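Local coordinates for protein CMP-sialic acid transporter 1 (Zea mays, PDB 6I1R) that probably carries CMP-sialic acid across the membrane from the cytoplasm into the Golgi in exchange for CMP, at residues A131-L135 with V263-M268; D189-N195 with S251-Y256; A91-V96 with P159-L165; I260-Y264 with S299-F304. The protein carries 5 engineered substitutions. All coordinates share one frame; numbering follows the deposited sequence.

All four contacts join helices of one transporter domain. Contacts 1 and 4 form a single packing centre: they share Val263 and Tyr264 on helix 259-279, their centres lie only about 5 Å apart, and Ser299 of contact 4 hydrogen-bonds to Ala131 O of contact 1. Contact 2, about 21 Å from contact 4 between centres, touches it through Met254 on Lys262 and Leu253 on Val261. Contact 3 lies across the chain's centre from contact 2, about 35 Å away centre to centre. The bound CMP is about 10 Å from the side chain of Ser251 in contact 2, and about 13 Å from those of Val263 and Ala91.

Contact 1 of 4, residues A131-L135 with V263-M268; sequences AIVLL and VYSTSM
Val263 O takes two donors from Ser267, the backbone N and the hydroxyl OG, the latter at 2.6 Å and nearly in line with the carbonyl bond. Leu135 CD2, from the neighbouring helix, rests 3.7 Å from Ser267 OG and also touches Val263 O. The same CD2 stands almost exactly on the normal of the Tyr264 ring, 3.7 Å from its centroid, a CH-pi contact over the middle of the face. The other branch, CD1, lies against Tyr264 CE1 and, at 3.8 Å, against Met268 CE, whose chain bends at chi2 to bring the methyl in. With CG anti to the backbone N (chi1 -174°), Leu135 sits as a knob in a hole lined by Val263, Tyr264, Ser267 and Met268. Ile132 CD1 meets the edge of the tyrosine ring at CE2, and Ala131 CB approaches the phenol oxygen, which itself donates to Ser299 O on helix 287-304. The two helices run in the same general direction, their local axes 11.6 Å apart and inclined by 26°. The bond to Val263 O serves Ser267 OG within its own helix, and the tyrosine hydroxyl is met by the third helix; what joins 131-135 to 263-268 is therefore almost purely apolar, with one leucine carrying most of it.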
# COMPACT_ATOMS: atom_id res chain seq x y z
N ALA B 131 30.35 -20.61 1.58
CA ALA B 131 28.93 -20.98 1.59
C ALA B 131 28.06 -19.77 1.94
O ALA B 131 27.03 -19.54 1.30
CB ALA B 131 28.70 -22.12 2.55
N ILE B 132 28.48 -19.00 2.95
CA ILE B 132 27.72 -17.81 3.36
C ILE B 132 27.58 -16.88 2.15
O ILE B 132 26.48 -16.43 1.83
CB ILE B 132 28.39 -17.08 4.55
CG1 ILE B 132 28.68 -18.00 5.74
CG2 ILE B 132 27.56 -15.88 4.98
CD1 ILE B 132 27.48 -18.78 6.24
N VAL B 133 28.70 -16.63 1.47
CA VAL B 133 28.70 -15.77 0.28
C VAL B 133 27.79 -16.40 -0.78
O VAL B 133 26.90 -15.73 -1.31
CB VAL B 133 30.13 -15.54 -0.26
CG1 VAL B 133 30.12 -14.84 -1.61
CG2 VAL B 133 30.99 -14.76 0.73
N LEU B 134 27.99 -17.68 -1.06
CA LEU B 134 27.18 -18.35 -2.09
C LEU B 134 25.69 -18.18 -1.79
O LEU B 134 24.91 -17.99 -2.72
CB LEU B 134 27.54 -19.83 -2.17
CG LEU B 134 28.55 -20.22 -3.25
CD1 LEU B 134 28.85 -21.70 -3.17
CD2 LEU B 134 28.05 -19.85 -4.64
N LEU B 135 25.31 -18.24 -0.52
CA LEU B 135 23.90 -18.10 -0.14
C LEU B 135 23.39 -16.72 -0.56
O LEU B 135 22.34 -16.60 -1.19
CB LEU B 135 23.74 -18.31 1.37
CG LEU B 135 22.30 -18.34 1.88
CD1 LEU B 135 21.57 -19.57 1.37
CD2 LEU B 135 22.26 -18.28 3.40
N VAL B 263 19.45 -17.53 9.05
CA VAL B 263 19.49 -16.90 7.72
C VAL B 263 19.44 -17.97 6.62
O VAL B 263 19.06 -17.65 5.49
CB VAL B 263 20.70 -15.96 7.54
CG1 VAL B 263 20.64 -14.78 8.50
CG2 VAL B 263 22.03 -16.69 7.67
N TYR B 264 19.81 -19.22 6.91
CA TYR B 264 19.60 -20.29 5.93
C TYR B 264 18.10 -20.61 5.85
O TYR B 264 17.58 -20.83 4.76
CB TYR B 264 20.44 -21.53 6.26
CG TYR B 264 21.77 -21.58 5.54
CD1 TYR B 264 21.87 -22.15 4.27
CD2 TYR B 264 22.92 -21.06 6.10
CE1 TYR B 264 23.08 -22.20 3.60
CE2 TYR B 264 24.14 -21.11 5.44
CZ TYR B 264 24.22 -21.68 4.18
OH TYR B 264 25.41 -21.72 3.53
N SER B 265 17.40 -20.60 6.99
CA SER B 265 15.95 -20.85 7.02
C SER B 265 15.20 -19.76 6.25
O SER B 265 14.35 -20.05 5.42
CB SER B 265 15.44 -20.96 8.43
OG SER B 265 16.07 -22.02 9.13
N THR B 266 15.54 -18.50 6.55
CA THR B 266 14.93 -17.32 5.94
C THR B 266 15.15 -17.33 4.42
O THR B 266 14.23 -17.03 3.65
CB THR B 266 15.50 -16.03 6.53
OG1 THR B 266 16.06 -16.31 7.81
CG2 THR B 266 14.47 -14.93 6.67
N SER B 267 16.37 -17.66 4.02
CA SER B 267 16.74 -17.67 2.60
C SER B 267 15.95 -18.75 1.86
O SER B 267 15.39 -18.49 0.79
CB SER B 267 18.23 -17.87 2.44
OG SER B 267 18.95 -16.78 2.99
N MET B 268 15.89 -19.95 2.43
CA MET B 268 15.21 -21.09 1.80
C MET B 268 13.69 -20.85 1.78
O MET B 268 12.99 -21.40 0.93
CB MET B 268 15.50 -22.39 2.55
CG MET B 268 16.96 -22.82 2.50
SD MET B 268 17.61 -22.93 0.82
CE MET B 268 19.35 -22.66 1.14

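Contact 2 of 4, residues D189-N195 with S251-Y256; sequences DSLYWQN and SWLMKY
Leu191 pushes its isobutyl group into a hole formed by Ser251, Trp252, Lys255 and Tyr256. Its CG is anti to the backbone N (chi1 180°), which carries both methyls across to the facing helix: CD1 lies 3.9 Å from Lys255 CB and close to Ser251 O, while CD2 reaches Trp252 CD1 at 3.8 Å and the edge of the Tyr256 ring at CE1. Tyr256 CD1 in turn stands over the centre of one indole face. Lys255 runs antiparallel alongside Leu191, laying its CD and CE along the leucine and delivering the amino group to the start of helix 191-216. There NZ donates to Asp189 O at 3.0 Å and to Gln194 OE1 at 2.9 Å, and in both bonds the nitrogen stands above the carbonyl plane. In this all-helical drug/metabolite transporter fold the pairing joins the beginning of helix 191-216 to the 251-256 part of helix 234-256, the short axes crossing at 120°. Ser190 occupies the N-cap position, its OG bonded to Glu56, and helix 191-216 farther along contributes Phe205, Asn206 and Trp209 to the CMP pocket. The amide of Gln194 is held at both ends, since NE2 bonds to Met184 O. One turn earlier than Lys255 on helix 234-256, nearer the CMP, Ser251 OG donates to Asn195 OD1, slightly tilted from the amide plane; Asn195 ND2 makes a weak bond to Ser49 on helix 37-59.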
# COMPACT_ATOMS: atom_id res chain seq x y z
N ASP B 189 19.73 -18.82 31.52
CA ASP B 189 18.38 -18.49 31.99
C ASP B 189 17.35 -19.27 31.17
O ASP B 189 17.69 -19.98 30.22
CB ASP B 189 18.13 -16.98 31.93
CG ASP B 189 18.50 -16.23 33.20
OD1 ASP B 189 19.38 -16.71 33.94
OD2 ASP B 189 17.91 -15.15 33.42
N SER B 190 16.08 -19.13 31.55
CA SER B 190 14.97 -19.77 30.86
C SER B 190 14.66 -19.03 29.56
O SER B 190 14.61 -17.80 29.53
CB SER B 190 13.75 -19.83 31.75
OG SER B 190 12.69 -20.54 31.11
N LEU B 191 14.42 -19.78 28.49
CA LEU B 191 14.06 -19.21 27.19
C LEU B 191 12.85 -18.28 27.36
O LEU B 191 12.81 -17.20 26.78
CB LEU B 191 13.74 -20.35 26.21
CG LEU B 191 13.33 -19.93 24.80
CD1 LEU B 191 14.42 -19.10 24.14
CD2 LEU B 191 12.99 -21.14 23.95
N TYR B 192 11.89 -18.71 28.17
CA TYR B 192 10.61 -18.02 28.30
C TYR B 192 10.79 -16.72 29.10
O TYR B 192 10.04 -15.77 28.89
CB TYR B 192 9.57 -18.94 28.95
CG TYR B 192 9.39 -20.27 28.26
CD1 TYR B 192 9.11 -20.33 26.90
CD2 TYR B 192 9.51 -21.46 28.95
CE1 TYR B 192 8.95 -21.55 26.25
CE2 TYR B 192 9.35 -22.68 28.32
CZ TYR B 192 9.07 -22.73 26.96
OH TYR B 192 8.91 -23.93 26.33
N TRP B 193 11.76 -16.68 30.01
CA TRP B 193 12.04 -15.45 30.78
C TRP B 193 12.86 -14.48 29.92
O TRP B 193 12.71 -13.26 30.04
CB TRP B 193 12.74 -15.77 32.10
CG TRP B 193 13.36 -14.59 32.79
CD1 TRP B 193 14.68 -14.42 33.08
CD2 TRP B 193 12.69 -13.40 33.25
NE1 TRP B 193 14.88 -13.21 33.70
CE2 TRP B 193 13.67 -12.57 33.82
CE3 TRP B 193 11.36 -12.97 33.24
CZ2 TRP B 193 13.37 -11.33 34.37
CZ3 TRP B 193 11.06 -11.74 33.79
CH2 TRP B 193 12.05 -10.93 34.35
N GLN B 194 13.72 -15.01 29.05
CA GLN B 194 14.51 -14.18 28.14
C GLN B 194 13.56 -13.53 27.12
O GLN B 194 13.64 -12.33 26.86
CB GLN B 194 15.62 -15.00 27.50
CG GLN B 194 16.69 -15.45 28.49
CD GLN B 194 17.76 -16.32 27.87
OE1 GLN B 194 17.48 -17.24 27.11
NE2 GLN B 194 19.01 -16.03 28.21
N ASN B 195 12.65 -14.34 26.58
CA ASN B 195 11.60 -13.84 25.69
C ASN B 195 10.80 -12.74 26.38
O ASN B 195 10.57 -11.68 25.80
CB ASN B 195 10.65 -14.96 25.24
CG ASN B 195 11.29 -15.95 24.28
OD1 ASN B 195 12.40 -15.72 23.80
ND2 ASN B 195 10.60 -17.04 24.01
N SER B 251 13.77 -17.00 18.33
CA SER B 251 14.33 -16.91 19.68
C SER B 251 14.90 -18.27 20.09
O SER B 251 16.03 -18.35 20.60
CB SER B 251 13.30 -16.42 20.67
OG SER B 251 13.92 -15.74 21.76
N TRP B 252 14.15 -19.34 19.85
CA TRP B 252 14.63 -20.69 20.13
C TRP B 252 16.02 -20.87 19.51
O TRP B 252 16.95 -21.34 20.18
CB TRP B 252 13.63 -21.75 19.62
CG TRP B 252 13.90 -23.12 20.16
CD1 TRP B 252 13.28 -23.72 21.22
CD2 TRP B 252 14.87 -24.06 19.68
NE1 TRP B 252 13.79 -24.97 21.42
CE2 TRP B 252 14.77 -25.21 20.50
CE3 TRP B 252 15.81 -24.05 18.64
CZ2 TRP B 252 15.58 -26.33 20.30
CZ3 TRP B 252 16.60 -25.16 18.45
CH2 TRP B 252 16.49 -26.28 19.27
N LEU B 253 16.15 -20.48 18.24
CA LEU B 253 17.41 -20.65 17.49
C LEU B 253 18.49 -19.70 18.02
O LEU B 253 19.67 -20.04 17.98
CB LEU B 253 17.15 -20.40 16.00
CG LEU B 253 16.35 -21.47 15.26
CD1 LEU B 253 16.06 -21.03 13.83
CD2 LEU B 253 17.08 -22.80 15.26
N MET B 254 18.09 -18.52 18.49
CA MET B 254 19.03 -17.59 19.13
C MET B 254 19.63 -18.25 20.38
O MET B 254 20.78 -18.00 20.72
CB MET B 254 18.37 -16.27 19.52
CG MET B 254 17.86 -15.44 18.35
SD MET B 254 19.17 -14.89 17.24
CE MET B 254 19.18 -16.22 16.04
N LYS B 255 18.85 -19.11 21.04
CA LYS B 255 19.30 -19.76 22.27
C LYS B 255 20.05 -21.06 21.92
O LYS B 255 21.24 -21.18 22.20
CB LYS B 255 18.12 -20.04 23.21
CG LYS B 255 18.42 -19.84 24.69
CD LYS B 255 17.72 -20.82 25.61
CE LYS B 255 17.66 -20.36 27.05
NZ LYS B 255 18.90 -19.69 27.49
N TYR B 256 19.36 -22.01 21.30
CA TYR B 256 19.88 -23.37 21.12
C TYR B 256 20.49 -23.56 19.72
O TYR B 256 20.77 -24.69 19.33
CB TYR B 256 18.76 -24.38 21.36
CG TYR B 256 18.14 -24.29 22.73
CD1 TYR B 256 17.09 -23.43 22.98
CD2 TYR B 256 18.63 -25.04 23.79
CE1 TYR B 256 16.52 -23.33 24.24
CE2 TYR B 256 18.07 -24.95 25.06
CZ TYR B 256 17.01 -24.09 25.28
OH TYR B 256 16.46 -23.99 26.53

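Contact 3 of 4, residues A91-V96 with P159-L165; sequences ATLTYV and PLEGYLL
The turn around Thr92-Val96, after helix 76-92, packs on the first turns of helix 160-186, and the ring of Tyr95 lies under the side chain of Glu161. Glu161 CB sits over one face of that ring, 3.4 Å from the centroid and displaced toward the CE2 side, in a CH-pi contact. The bend at chi2 (95°) carries the carboxylate out past the CE2 rim, its plane inclined by only 19° to the ring. Pro159, at the N-cap position, meets the tyrosine twice: CB approaches CD2 of the ring at 3.9 Å, and CD lies by the backbone O. Gly162, without a side chain, allows the backbones to come near, with its CA 5.0 Å from Tyr95 CA and 3.7 Å from Tyr95 CB; Val96 CG1 rests on the same glycine CA. One turn on, Leu165 CD1 reaches both Ala91 CB and Tyr95 CE1, while its CB lies 3.6 Å from Thr92 OG1. That hydroxyl bonds to Val88 O, within its own helix. The turn itself is tied by backbone bonds from Tyr95 N and Val96 N to Thr92 O, and by Thr94 OG1 to Ala91 O at 2.7 Å; Thr94 OG1 also hydrogen-bonds to Gly222 N of the second subunit. Helix 98-104 packs alongside, with Met104 against Thr92 and Tyr163 and Tyr101 against Val96, while Leu221 and Gln226 of the second subunit press on Tyr95 and Pro159, placing this helix junction at the dimer interface.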
# COMPACT_ATOMS: atom_id res chain seq x y z
N ALA B 91 13.92 5.51 5.07
CA ALA B 91 14.78 6.49 4.40
C ALA B 91 15.23 5.94 3.04
O ALA B 91 15.12 6.63 2.03
CB ALA B 91 15.96 6.83 5.28
N THR B 92 15.69 4.69 3.02
CA THR B 92 16.22 4.05 1.81
C THR B 92 15.20 4.14 0.67
O THR B 92 15.50 4.66 -0.41
CB THR B 92 16.59 2.58 2.06
OG1 THR B 92 17.29 2.49 3.30
CG2 THR B 92 17.45 1.99 0.96
N LEU B 93 13.98 3.67 0.94
CA LEU B 93 12.92 3.55 -0.07
C LEU B 93 12.61 4.91 -0.73
O LEU B 93 11.93 4.93 -1.75
CB LEU B 93 11.66 2.98 0.59
CG LEU B 93 11.72 1.49 0.96
CD1 LEU B 93 10.67 1.15 2.00
CD2 LEU B 93 11.56 0.62 -0.28
N THR B 94 13.09 6.02 -0.17
CA THR B 94 12.88 7.34 -0.80
C THR B 94 14.00 7.62 -1.82
O THR B 94 14.00 8.69 -2.43
CB THR B 94 12.78 8.47 0.23
OG1 THR B 94 14.07 8.73 0.78
CG2 THR B 94 11.80 8.16 1.34
N TYR B 95 14.94 6.70 -2.00
CA TYR B 95 15.94 6.80 -3.07
C TYR B 95 15.81 5.63 -4.06
O TYR B 95 16.17 5.79 -5.23
CB TYR B 95 17.36 6.85 -2.50
CG TYR B 95 17.65 8.05 -1.63
CD1 TYR B 95 17.36 8.03 -0.27
CD2 TYR B 95 18.24 9.19 -2.15
CE1 TYR B 95 17.64 9.12 0.54
CE2 TYR B 95 18.52 10.29 -1.35
CZ TYR B 95 18.22 10.25 0.00
OH TYR B 95 18.49 11.33 0.80
N VAL B 96 15.30 4.48 -3.62
CA VAL B 96 15.30 3.27 -4.46
C VAL B 96 13.88 2.70 -4.53
O VAL B 96 13.10 2.82 -3.59
CB VAL B 96 16.29 2.22 -3.94
CG1 VAL B 96 17.72 2.73 -3.94
CG2 VAL B 96 15.92 1.69 -2.56
N PRO B 159 20.67 6.60 -6.72
CA PRO B 159 21.47 7.57 -5.96
C PRO B 159 22.40 6.89 -4.94
O PRO B 159 22.10 5.79 -4.47
CB PRO B 159 20.46 8.46 -5.22
CG PRO B 159 19.19 8.29 -6.00
CD PRO B 159 19.24 6.85 -6.48
N LEU B 160 23.50 7.56 -4.62
CA LEU B 160 24.50 7.01 -3.70
C LEU B 160 23.86 6.75 -2.33
O LEU B 160 24.11 5.71 -1.72
CB LEU B 160 25.67 8.00 -3.59
CG LEU B 160 26.85 7.53 -2.74
CD1 LEU B 160 27.57 6.36 -3.40
CD2 LEU B 160 27.82 8.67 -2.48
N GLU B 161 23.04 7.70 -1.87
CA GLU B 161 22.34 7.59 -0.58
C GLU B 161 21.63 6.24 -0.48
O GLU B 161 21.71 5.55 0.53
CB GLU B 161 21.32 8.71 -0.41
CG GLU B 161 21.92 10.05 -0.03
CD GLU B 161 22.19 10.99 -1.20
OE1 GLU B 161 22.37 10.49 -2.33
OE2 GLU B 161 22.23 12.22 -0.97
N GLY B 162 20.92 5.88 -1.55
CA GLY B 162 20.20 4.61 -1.61
C GLY B 162 21.12 3.44 -1.33
O GLY B 162 20.85 2.63 -0.45
N TYR B 163 22.22 3.37 -2.07
CA TYR B 163 23.18 2.27 -1.94
C TYR B 163 23.81 2.29 -0.54
O TYR B 163 23.94 1.25 0.09
CB TYR B 163 24.22 2.34 -3.06
CG TYR B 163 23.70 1.92 -4.41
CD1 TYR B 163 23.38 0.60 -4.67
CD2 TYR B 163 23.51 2.84 -5.43
CE1 TYR B 163 22.89 0.20 -5.90
CE2 TYR B 163 23.03 2.46 -6.67
CZ TYR B 163 22.72 1.13 -6.91
OH TYR B 163 22.23 0.74 -8.12
N LEU B 164 24.17 3.48 -0.06
CA LEU B 164 24.85 3.59 1.24
C LEU B 164 23.90 3.17 2.36
O LEU B 164 24.31 2.48 3.29
CB LEU B 164 25.35 5.03 1.43
CG LEU B 164 26.66 5.16 2.20
CD1 LEU B 164 27.84 4.75 1.32
CD2 LEU B 164 26.86 6.58 2.71
N LEU B 165 22.63 3.57 2.28
CA LEU B 165 21.65 3.28 3.34
C LEU B 165 21.24 1.80 3.30
O LEU B 165 21.09 1.17 4.35
CB LEU B 165 20.43 4.20 3.19
CG LEU B 165 20.65 5.66 3.60
CD1 LEU B 165 19.47 6.52 3.17
CD2 LEU B 165 20.88 5.78 5.10

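Contact 4 of 4, residues I260-Y264 with S299-F304; sequences IVKVY and SLQMYF
From CB outward, Tyr264 runs past Phe304 and ends at Ser299. CB and CG meet Phe304 CE2, which lies 3.6 Å from CG and stands over the middle of the ring, giving an edge-to-face pair with planes at 76°. This is the face opposite the one occupied by Leu135, so the phenol is sandwiched. CD1 touches Leu300 CD1 at 3.6 Å, CE1 lies near Leu300 CA, and CE2 faces Tyr303 CG. At the tip, OH donates to Ser299 O at 2.8 Å from well above the carbonyl plane and lies 2.9 Å from Ser299 OG, itself hydrogen-bonded to Ala131 O on helix 126-143. The consecutive helices 259-279 and 287-304, the last two of the fold, run antiparallel, their local axes at 165°, with Tyr264 as a knob among Ser299, Leu300, Tyr303 and Phe304. Tyr264, Tyr303 and Phe304 make an aromatic cluster in which Tyr303 CD1 covers the centre of a face of Phe304. Tyr303, its CG anti to the backbone N (chi1 -176°), reaches on to Ile260, whose CG2 lies over the ring, 3.8 Å from the centroid, with CD1 beside OH. Val261 CG2 lies at the edge of Phe304, 4.0 Å from CE1.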
# COMPACT_ATOMS: atom_id res chain seq x y z
N ILE B 260 23.27 -18.16 11.74
CA ILE B 260 23.53 -18.66 10.39
C ILE B 260 22.46 -19.70 10.03
O ILE B 260 22.01 -19.74 8.88
CB ILE B 260 24.97 -19.18 10.25
CG1 ILE B 260 25.98 -18.04 10.46
CG2 ILE B 260 25.17 -19.86 8.90
CD1 ILE B 260 27.40 -18.50 10.68
N VAL B 261 22.03 -20.51 11.00
CA VAL B 261 20.90 -21.42 10.77
C VAL B 261 19.64 -20.60 10.48
O VAL B 261 18.83 -20.96 9.63
CB VAL B 261 20.69 -22.40 11.94
CG1 VAL B 261 19.37 -23.15 11.84
CG2 VAL B 261 21.85 -23.38 12.07
N LYS B 262 19.46 -19.49 11.20
CA LYS B 262 18.33 -18.59 10.96
C LYS B 262 18.35 -18.16 9.49
O LYS B 262 17.40 -18.42 8.76
CB LYS B 262 18.37 -17.38 11.90
CG LYS B 262 17.31 -16.31 11.65
CD LYS B 262 17.59 -15.04 12.43
CE LYS B 262 16.99 -13.76 11.87
NZ LYS B 262 16.70 -13.80 10.42
N VAL B 263 19.45 -17.53 9.05
CA VAL B 263 19.49 -16.90 7.72
C VAL B 263 19.44 -17.97 6.62
O VAL B 263 19.06 -17.65 5.49
CB VAL B 263 20.70 -15.96 7.54
CG1 VAL B 263 20.64 -14.78 8.50
CG2 VAL B 263 22.03 -16.69 7.67
N TYR B 264 19.81 -19.22 6.91
CA TYR B 264 19.60 -20.29 5.93
C TYR B 264 18.10 -20.61 5.85
O TYR B 264 17.58 -20.83 4.76
CB TYR B 264 20.44 -21.53 6.26
CG TYR B 264 21.77 -21.58 5.54
CD1 TYR B 264 21.87 -22.15 4.27
CD2 TYR B 264 22.92 -21.06 6.10
CE1 TYR B 264 23.08 -22.20 3.60
CE2 TYR B 264 24.14 -21.11 5.44
CZ TYR B 264 24.22 -21.68 4.18
OH TYR B 264 25.41 -21.72 3.53
N SER B 299 25.09 -24.28 -1.54
CA SER B 299 25.53 -23.48 -0.40
C SER B 299 25.12 -24.16 0.92
O SER B 299 25.82 -24.03 1.92
CB SER B 299 25.00 -22.07 -0.47
OG SER B 299 25.46 -21.31 0.63
N LEU B 300 23.98 -24.85 0.91
CA LEU B 300 23.51 -25.57 2.10
C LEU B 300 24.49 -26.72 2.40
O LEU B 300 25.01 -26.83 3.51
CB LEU B 300 22.10 -26.10 1.86
CG LEU B 300 21.35 -26.59 3.10
CD1 LEU B 300 20.52 -25.47 3.72
CD2 LEU B 300 20.46 -27.78 2.77
N GLN B 301 24.73 -27.55 1.39
CA GLN B 301 25.60 -28.71 1.53
C GLN B 301 26.98 -28.26 2.05
O GLN B 301 27.46 -28.78 3.05
CB GLN B 301 25.70 -29.45 0.20
CG GLN B 301 24.42 -30.17 -0.19
CD GLN B 301 24.54 -30.91 -1.50
OE1 GLN B 301 25.18 -30.45 -2.44
NE2 GLN B 301 23.90 -32.07 -1.57
N MET B 302 27.58 -27.27 1.39
CA MET B 302 28.91 -26.78 1.77
C MET B 302 28.96 -26.48 3.28
O MET B 302 29.87 -26.93 3.97
CB MET B 302 29.27 -25.51 1.00
CG MET B 302 29.64 -25.77 -0.44
SD MET B 302 29.66 -24.31 -1.49
CE MET B 302 30.97 -23.35 -0.73
N TYR B 303 27.98 -25.73 3.77
CA TYR B 303 28.03 -25.23 5.14
C TYR B 303 27.72 -26.34 6.16
O TYR B 303 28.33 -26.38 7.23
CB TYR B 303 27.07 -24.06 5.35
CG TYR B 303 27.16 -23.45 6.72
CD1 TYR B 303 26.43 -23.96 7.78
CD2 TYR B 303 28.01 -22.38 6.97
CE1 TYR B 303 26.53 -23.42 9.05
CE2 TYR B 303 28.11 -21.83 8.24
CZ TYR B 303 27.37 -22.35 9.28
OH TYR B 303 27.46 -21.81 10.53
N PHE B 304 26.76 -27.21 5.84
CA PHE B 304 26.21 -28.15 6.82
C PHE B 304 26.77 -29.57 6.63
O PHE B 304 26.77 -30.36 7.57
CB PHE B 304 24.68 -28.17 6.74
CG PHE B 304 24.02 -26.88 7.18
CD1 PHE B 304 23.89 -26.57 8.52
CD2 PHE B 304 23.54 -25.98 6.24
CE1 PHE B 304 23.28 -25.39 8.92
CE2 PHE B 304 22.94 -24.80 6.64
CZ PHE B 304 22.81 -24.50 7.98